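Local coordinates for protein DNA polymerase III beta subunit (Streptococcus pyogenes, PDB 2AVT) that probably encircles DNA as a ring-shaped dimer and tethers the replicative polymerase to its template, as bacterial beta sliding subunits do, at residues A[5-10]-A[90-95]; A[84-89]-A[104-109]. All coordinates share one frame; numbering follows the deposited sequence.

In the fold
Strand 3-7 opens the chain and runs straight into helix 8-18. Contact 1 closes the long loop back to it, when 90-95 returns some 80 residues later and strand 93-99 pairs with strand 3-7. Helix 79-88 comes just before that strand, and strand 103-108 just after it. Contact 2 joins these two, bringing 84-89 against 104-109. The segments alternate along the chain, so the two contacts cross. Their centres lie about 8 Å apart. They also touch, through Arg8 and Leu89 and through Asp91 and Ser108. Contact 1 pairs two strands of the five-stranded antiparallel sheet beside helix 8-18. Contact 2 packs helix 79-88 on that sheet, within the N-terminal domain.

Contact 1. Residues A[5-10]-A[90-95]; sequences SINRTL and PDISIN
Ile6 and Ile94 form an antiparallel hydrogen-bonded pair. Ile6 N donates to Ile94 O at 2.8 Å, and Ile94 N returns a nearly straight bond to Ile6 O at 2.8 Å. Ser5 with Asn95 and Asn7 with Ser93 are the non-hydrogen-bonded pairs on either side. A third backbone bond runs from Arg8 N to Ile92 O (2.7 Å, 174° at the hydrogen). It carries the pairing past the end of strand 3-7 and onto the first turn of the helix.

Among the polar side chains, Arg8 reaches across the contact. Its chain is extended to CD and then bends at chi3 (55°), which lays the guanidinium beside the 90-92 backbone. The carbonyl group of Asp91 lies over one face of it. Arg8 NH1 makes a weak bond to Pro90 O (2.8 Å, 118°), but its stronger partner is Leu89 O. Asn7 is the N-cap of helix 8-18: its OD1 accepts from Leu10 N at 2.9 Å. The other branch of that amide, ND2, rests 3.7 Å from Ile92 CG2. Ser5 OG and Asn95 ND2 approach to 2.8 Å.

Apolar contact centres on Ile94. Its CD1 meets the aliphatic part of Arg8 at CG (3.8 Å), the two side chains crossing at about a right angle. Ile6 CG2 approaches Ile94 CB more loosely.

Strand 3-7 lies between strands 93-99 and 67-71, with Ser5 joined to Leu68 and Asn7 to Gly66 by backbone bonds. Strand 103-108 flanks 93-99 on its other edge. Ile6 packs on Ile58 of strand 52-59, while Pro90 touches Arg277 of the second subunit.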
ATOM      1  N   SER A   5      25.862  -0.635 -22.662  1.00 25.17           N
ATOM      2  CA  SER A   5      25.639  -1.736 -21.737  1.00 25.79           C
ATOM      3  C   SER A   5      25.674  -1.103 -20.364  1.00 23.99           C
ATOM      4  O   SER A   5      26.492  -0.223 -20.103  1.00 26.28           O
ATOM      5  CB  SER A   5      26.754  -2.779 -21.855  1.00 28.30           C
ATOM      6  OG  SER A   5      26.731  -3.389 -23.135  1.00 37.04           O
ATOM      7  N   ILE A   6      24.810  -1.553 -19.473  1.00 24.08           N
ATOM      8  CA  ILE A   6      24.771  -0.955 -18.159  1.00 23.31           C
ATOM      9  C   ILE A   6      24.414  -1.971 -17.107  1.00 24.86           C
ATOM     10  O   ILE A   6      23.817  -3.006 -17.407  1.00 27.38           O
ATOM     11  CB  ILE A   6      23.725   0.197 -18.133  1.00 23.16           C
ATOM     12  CG1 ILE A   6      23.842   1.005 -16.843  1.00 23.20           C
ATOM     13  CG2 ILE A   6      22.313  -0.373 -18.238  1.00 23.27           C
ATOM     14  CD1 ILE A   6      23.018   2.285 -16.871  1.00 24.85           C
ATOM     15  N   ASN A   7      24.793  -1.670 -15.871  1.00 25.74           N
ATOM     16  CA  ASN A   7      24.493  -2.523 -14.732  1.00 28.00           C
ATOM     17  C   ASN A   7      22.992  -2.338 -14.463  1.00 29.47           C
ATOM     18  O   ASN A   7      22.513  -1.204 -14.381  1.00 27.70           O
ATOM     19  CB  ASN A   7      25.322  -2.070 -13.527  1.00 28.05           C
ATOM     20  CG  ASN A   7      24.932  -2.774 -12.246  1.00 29.93           C
ATOM     21  OD1 ASN A   7      23.883  -2.496 -11.672  1.00 32.60           O
ATOM     22  ND2 ASN A   7      25.776  -3.697 -11.794  1.00 31.12           N
ATOM     23  N   ARG A   8      22.262  -3.447 -14.331  1.00 29.68           N
ATOM     24  CA  ARG A   8      20.810  -3.415 -14.111  1.00 30.59           C
ATOM     25  C   ARG A   8      20.381  -2.642 -12.861  1.00 30.02           C
ATOM     26  O   ARG A   8      19.488  -1.788 -12.914  1.00 29.83           O
ATOM     27  CB  ARG A   8      20.267  -4.856 -14.044  1.00 31.01           C
ATOM     28  CG  ARG A   8      18.740  -4.989 -14.027  1.00 35.42           C
ATOM     29  CD  ARG A   8      18.326  -6.456 -13.773  1.00 37.53           C
ATOM     30  NE  ARG A   8      18.941  -6.936 -12.534  1.00 42.11           N
ATOM     31  CZ  ARG A   8      19.001  -8.207 -12.142  1.00 42.43           C
ATOM     32  NH1 ARG A   8      18.473  -9.172 -12.888  1.00 38.92           N
ATOM     33  NH2 ARG A   8      19.622  -8.509 -11.006  1.00 41.53           N
ATOM     34  N   THR A   9      21.000  -2.949 -11.731  1.00 30.09           N
ATOM     35  CA  THR A   9      20.665  -2.267 -10.489  1.00 31.78           C
ATOM     36  C   THR A   9      20.894  -0.757 -10.587  1.00 31.94           C
ATOM     37  O   THR A   9      20.070   0.028 -10.131  1.00 31.59           O
ATOM     38  CB  THR A   9      21.467  -2.859  -9.308  1.00 31.32           C
ATOM     39  OG1 THR A   9      20.881  -4.110  -8.931  1.00 32.48           O
ATOM     40  CG2 THR A   9      21.454  -1.920  -8.115  1.00 29.77           C
ATOM     41  N   LEU A  10      22.004  -0.352 -11.196  1.00 32.34           N
ATOM     42  CA  LEU A  10      22.302   1.074 -11.353  1.00 32.20           C
ATOM     43  C   LEU A  10      21.224   1.751 -12.215  1.00 31.85           C
ATOM     44  O   LEU A  10      20.701   2.812 -11.869  1.00 30.84           O
ATOM     45  CB  LEU A  10      23.664   1.255 -12.030  1.00 32.76           C
ATOM     46  CG  LEU A  10      24.116   2.677 -12.400  1.00 34.90           C
ATOM     47  CD1 LEU A  10      24.689   3.370 -11.174  1.00 33.68           C
ATOM     48  CD2 LEU A  10      25.181   2.608 -13.487  1.00 33.68           C
ATOM     49  N   PRO A  90      16.676 -10.757 -16.436  1.00 28.32           N
ATOM     50  CA  PRO A  90      17.441 -11.736 -15.663  1.00 31.40           C
ATOM     51  C   PRO A  90      18.879 -11.459 -15.210  1.00 34.07           C
ATOM     52  O   PRO A  90      19.191 -11.648 -14.039  1.00 35.41           O
ATOM     53  CB  PRO A  90      17.332 -12.995 -16.525  1.00 30.27           C
ATOM     54  CG  PRO A  90      17.434 -12.437 -17.915  1.00 29.99           C
ATOM     55  CD  PRO A  90      16.567 -11.171 -17.849  1.00 27.94           C
ATOM     56  N   ASP A  91      19.748 -11.021 -16.115  1.00 36.35           N
ATOM     57  CA  ASP A  91      21.145 -10.785 -15.748  1.00 39.18           C
ATOM     58  C   ASP A  91      21.524  -9.429 -15.166  1.00 39.72           C
ATOM     59  O   ASP A  91      20.828  -8.426 -15.349  1.00 38.68           O
ATOM     60  CB  ASP A  91      22.054 -11.086 -16.938  1.00 41.53           C
ATOM     61  CG  ASP A  91      22.467 -12.549 -16.997  1.00 47.97           C
ATOM     62  OD1 ASP A  91      21.579 -13.436 -16.944  1.00 50.97           O
ATOM     63  OD2 ASP A  91      23.683 -12.814 -17.100  1.00 49.37           O
ATOM     64  N   ILE A  92      22.659  -9.421 -14.476  1.00 39.13           N
ATOM     65  CA  ILE A  92      23.188  -8.232 -13.829  1.00 40.43           C
ATOM     66  C   ILE A  92      23.443  -7.092 -14.803  1.00 37.28           C
ATOM     67  O   ILE A  92      23.358  -5.928 -14.425  1.00 37.78           O
ATOM     68  CB  ILE A  92      24.502  -8.556 -13.084  1.00 43.61           C
ATOM     69  CG1 ILE A  92      24.262  -9.695 -12.090  1.00 47.47           C
ATOM     70  CG2 ILE A  92      24.999  -7.324 -12.340  1.00 45.76           C
ATOM     71  CD1 ILE A  92      25.506 -10.144 -11.331  1.00 48.15           C
ATOM     72  N   SER A  93      23.752  -7.416 -16.052  1.00 33.74           N
ATOM     73  CA  SER A  93      24.011  -6.381 -17.038  1.00 34.13           C
ATOM     74  C   SER A  93      23.075  -6.432 -18.233  1.00 32.69           C
ATOM     75  O   SER A  93      22.667  -7.500 -18.691  1.00 31.92           O
ATOM     76  CB  SER A  93      25.469  -6.435 -17.517  1.00 37.17           C
ATOM     77  OG  SER A  93      25.824  -7.733 -17.949  1.00 42.33           O
ATOM     78  N   ILE A  94      22.750  -5.251 -18.738  1.00 29.82           N
ATOM     79  CA  ILE A  94      21.848  -5.116 -19.863  1.00 28.50           C
ATOM     80  C   ILE A  94      22.497  -4.387 -21.016  1.00 27.84           C
ATOM     81  O   ILE A  94      23.174  -3.374 -20.824  1.00 28.77           O
ATOM     82  CB  ILE A  94      20.587  -4.335 -19.452  1.00 28.03           C
ATOM     83  CG1 ILE A  94      19.878  -5.073 -18.319  1.00 28.42           C
ATOM     84  CG2 ILE A  94      19.656  -4.175 -20.642  1.00 27.99           C
ATOM     85  CD1 ILE A  94      18.679  -4.351 -17.780  1.00 32.38           C
ATOM     86  N   ASN A  95      22.289  -4.909 -22.216  1.00 25.89           N
ATOM     87  CA  ASN A  95      22.819  -4.291 -23.413  1.00 26.16           C
ATOM     88  C   ASN A  95      21.625  -3.652 -24.102  1.00 25.52           C
ATOM     89  O   ASN A  95      20.589  -4.294 -24.272  1.00 22.56           O
ATOM     90  CB  ASN A  95      23.456  -5.337 -24.321  1.00 27.02           C
ATOM     91  CG  ASN A  95      24.258  -4.718 -25.445  1.00 31.32           C
ATOM     92  OD1 ASN A  95      23.707  -4.261 -26.444  1.00 35.68           O
ATOM     93  ND2 ASN A  95      25.575  -4.689 -25.279  1.00 37.20           N
TER

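Contact 2. Residues A[84-89]-A[104-109]; sequences NIISSL and VVLTSG
Leu106 extends its CD1 methyl from strand 103-108 toward two isoleucines of helix 79-88. Ile85 presents CG2 to Leu106 CD1 at 3.7 Å, and Ile86 presents CD1 to the same leucine methyl at 4.0 Å. Both isoleucines cross the leucine at about a right angle. Different branches do the touching. In Ile85 the short branch makes the contact. In Ile86 the longer branch is folded at chi2 (-63°), and its terminal methyl meets the leucine.

Leu89, just beyond Ser88, packs on Leu106 and on the next inward-facing residue, Ser108. Its CD1 lies 4.3 Å from Leu106 CB. Its CB sits 3.7 Å from Ser108 CB. Ser108 turns OG away from its own backbone N (chi1 -179°), and from there the hydroxyl accepts from Asp91 N. Helix 79-88 also meets the second subunit: Ser88 O bonds to Arg277 NH1 of that chain, and Ile85 packs on its Ile281.

Between 84-89 and 104-109 the contact is apolar packing, with no polar bond. Buried methyl groups of Ile85, Ile86, Leu89 and Leu106 pack the helix and its following residue against the sheet. The Ser108 hydroxyl also makes a weak bond to Ser93 O, so both of these polar partners are backbone atoms.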
ATOM      1  N   ASN A  84       9.378  -1.378 -15.919  1.00 20.84           N
ATOM      2  CA  ASN A  84       8.961  -2.726 -15.505  1.00 23.35           C
ATOM      3  C   ASN A  84       9.744  -3.776 -16.316  1.00 20.97           C
ATOM      4  O   ASN A  84      10.130  -4.819 -15.796  1.00 24.21           O
ATOM      5  CB  ASN A  84       7.456  -2.953 -15.729  1.00 22.20           C
ATOM      6  CG  ASN A  84       6.596  -2.110 -14.813  1.00 24.18           C
ATOM      7  OD1 ASN A  84       6.960  -1.847 -13.668  1.00 26.00           O
ATOM      8  ND2 ASN A  84       5.443  -1.694 -15.308  1.00 24.21           N
ATOM      9  N   ILE A  85       9.968  -3.502 -17.593  1.00 20.35           N
ATOM     10  CA  ILE A  85      10.728  -4.438 -18.421  1.00 23.72           C
ATOM     11  C   ILE A  85      12.170  -4.577 -17.907  1.00 24.84           C
ATOM     12  O   ILE A  85      12.644  -5.694 -17.658  1.00 25.65           O
ATOM     13  CB  ILE A  85      10.729  -3.997 -19.886  1.00 23.41           C
ATOM     14  CG1 ILE A  85       9.381  -4.354 -20.512  1.00 22.37           C
ATOM     15  CG2 ILE A  85      11.854  -4.688 -20.653  1.00 23.07           C
ATOM     16  CD1 ILE A  85       9.052  -3.540 -21.706  1.00 25.35           C
ATOM     17  N   ILE A  86      12.842  -3.445 -17.714  1.00 23.88           N
ATOM     18  CA  ILE A  86      14.215  -3.428 -17.223  1.00 23.47           C
ATOM     19  C   ILE A  86      14.308  -4.150 -15.889  1.00 24.79           C
ATOM     20  O   ILE A  86      15.213  -4.953 -15.667  1.00 24.14           O
ATOM     21  CB  ILE A  86      14.732  -1.972 -17.049  1.00 23.40           C
ATOM     22  CG1 ILE A  86      14.899  -1.323 -18.423  1.00 21.24           C
ATOM     23  CG2 ILE A  86      16.045  -1.953 -16.258  1.00 21.93           C
ATOM     24  CD1 ILE A  86      15.942  -2.008 -19.323  1.00 22.79           C
ATOM     25  N   SER A  87      13.356  -3.876 -15.004  1.00 25.90           N
ATOM     26  CA  SER A  87      13.355  -4.505 -13.687  1.00 26.44           C
ATOM     27  C   SER A  87      13.099  -6.004 -13.756  1.00 24.90           C
ATOM     28  O   SER A  87      13.379  -6.720 -12.801  1.00 24.95           O
ATOM     29  CB  SER A  87      12.293  -3.863 -12.782  1.00 26.11           C
ATOM     30  OG  SER A  87      12.467  -2.454 -12.695  1.00 32.37           O
ATOM     31  N   SER A  88      12.560  -6.477 -14.873  1.00 24.56           N
ATOM     32  CA  SER A  88      12.257  -7.895 -15.014  1.00 24.95           C
ATOM     33  C   SER A  88      13.364  -8.696 -15.690  1.00 24.85           C
ATOM     34  O   SER A  88      13.296  -9.926 -15.711  1.00 24.04           O
ATOM     35  CB  SER A  88      10.980  -8.092 -15.829  1.00 22.55           C
ATOM     36  OG  SER A  88      11.279  -8.033 -17.215  1.00 26.43           O
ATOM     37  N   LEU A  89      14.369  -8.017 -16.246  1.00 25.36           N
ATOM     38  CA  LEU A  89      15.448  -8.716 -16.951  1.00 25.75           C
ATOM     39  C   LEU A  89      16.257  -9.563 -15.985  1.00 27.45           C
ATOM     40  O   LEU A  89      16.511  -9.159 -14.849  1.00 26.81           O
ATOM     41  CB  LEU A  89      16.320  -7.722 -17.712  1.00 25.45           C
ATOM     42  CG  LEU A  89      15.539  -7.141 -18.902  1.00 25.76           C
ATOM     43  CD1 LEU A  89      16.356  -6.063 -19.606  1.00 26.49           C
ATOM     44  CD2 LEU A  89      15.200  -8.260 -19.872  1.00 27.78           C
ATOM     45  N   VAL A 104      14.336  -0.452 -29.714  1.00 26.26           N
ATOM     46  CA  VAL A 104      15.537  -0.788 -28.967  1.00 24.91           C
ATOM     47  C   VAL A 104      15.480  -2.252 -28.586  1.00 25.10           C
ATOM     48  O   VAL A 104      14.448  -2.756 -28.137  1.00 24.81           O
ATOM     49  CB  VAL A 104      15.711   0.045 -27.669  1.00 25.37           C
ATOM     50  CG1 VAL A 104      16.055   1.489 -28.023  1.00 29.64           C
ATOM     51  CG2 VAL A 104      14.456  -0.014 -26.831  1.00 25.76           C
ATOM     52  N   VAL A 105      16.600  -2.933 -28.781  1.00 24.23           N
ATOM     53  CA  VAL A 105      16.712  -4.337 -28.443  1.00 23.16           C
ATOM     54  C   VAL A 105      17.445  -4.385 -27.116  1.00 24.99           C
ATOM     55  O   VAL A 105      18.584  -3.912 -27.008  1.00 22.22           O
ATOM     56  CB  VAL A 105      17.536  -5.095 -29.493  1.00 24.55           C
ATOM     57  CG1 VAL A 105      17.658  -6.565 -29.104  1.00 25.62           C
ATOM     58  CG2 VAL A 105      16.901  -4.927 -30.867  1.00 21.65           C
ATOM     59  N   LEU A 106      16.780  -4.946 -26.111  1.00 22.17           N
ATOM     60  CA  LEU A 106      17.338  -5.072 -24.780  1.00 24.13           C
ATOM     61  C   LEU A 106      17.756  -6.536 -24.613  1.00 27.23           C
ATOM     62  O   LEU A 106      16.922  -7.440 -24.747  1.00 26.37           O
ATOM     63  CB  LEU A 106      16.278  -4.719 -23.737  1.00 22.65           C
ATOM     64  CG  LEU A 106      15.549  -3.373 -23.885  1.00 23.85           C
ATOM     65  CD1 LEU A 106      14.435  -3.279 -22.849  1.00 19.12           C
ATOM     66  CD2 LEU A 106      16.544  -2.217 -23.694  1.00 19.79           C
ATOM     67  N   THR A 107      19.036  -6.764 -24.327  1.00 24.86           N
ATOM     68  CA  THR A 107      19.542  -8.120 -24.148  1.00 26.38           C
ATOM     69  C   THR A 107      20.150  -8.284 -22.766  1.00 26.98           C
ATOM     70  O   THR A 107      21.021  -7.506 -22.349  1.00 28.18           O
ATOM     71  CB  THR A 107      20.610  -8.465 -25.201  1.00 28.79           C
ATOM     72  OG1 THR A 107      20.039  -8.353 -26.507  1.00 31.34           O
ATOM     73  CG2 THR A 107      21.117  -9.895 -25.006  1.00 31.44           C
ATOM     74  N   SER A 108      19.663  -9.283 -22.045  1.00 25.78           N
ATOM     75  CA  SER A 108      20.142  -9.576 -20.706  1.00 28.10           C
ATOM     76  C   SER A 108      20.105 -11.085 -20.547  1.00 28.75           C
ATOM     77  O   SER A 108      19.035 -11.676 -20.420  1.00 29.31           O
ATOM     78  CB  SER A 108      19.243  -8.924 -19.654  1.00 26.96           C
ATOM     79  OG  SER A 108      19.711  -9.195 -18.345  1.00 26.51           O
ATOM     80  N   GLY A 109      21.278 -11.704 -20.550  1.00 29.10           N
ATOM     81  CA  GLY A 109      21.337 -13.146 -20.421  1.00 28.35           C
ATOM     82  C   GLY A 109      20.775 -13.754 -21.687  1.00 27.44           C
ATOM     83  O   GLY A 109      21.092 -13.311 -22.789  1.00 28.41           O
TER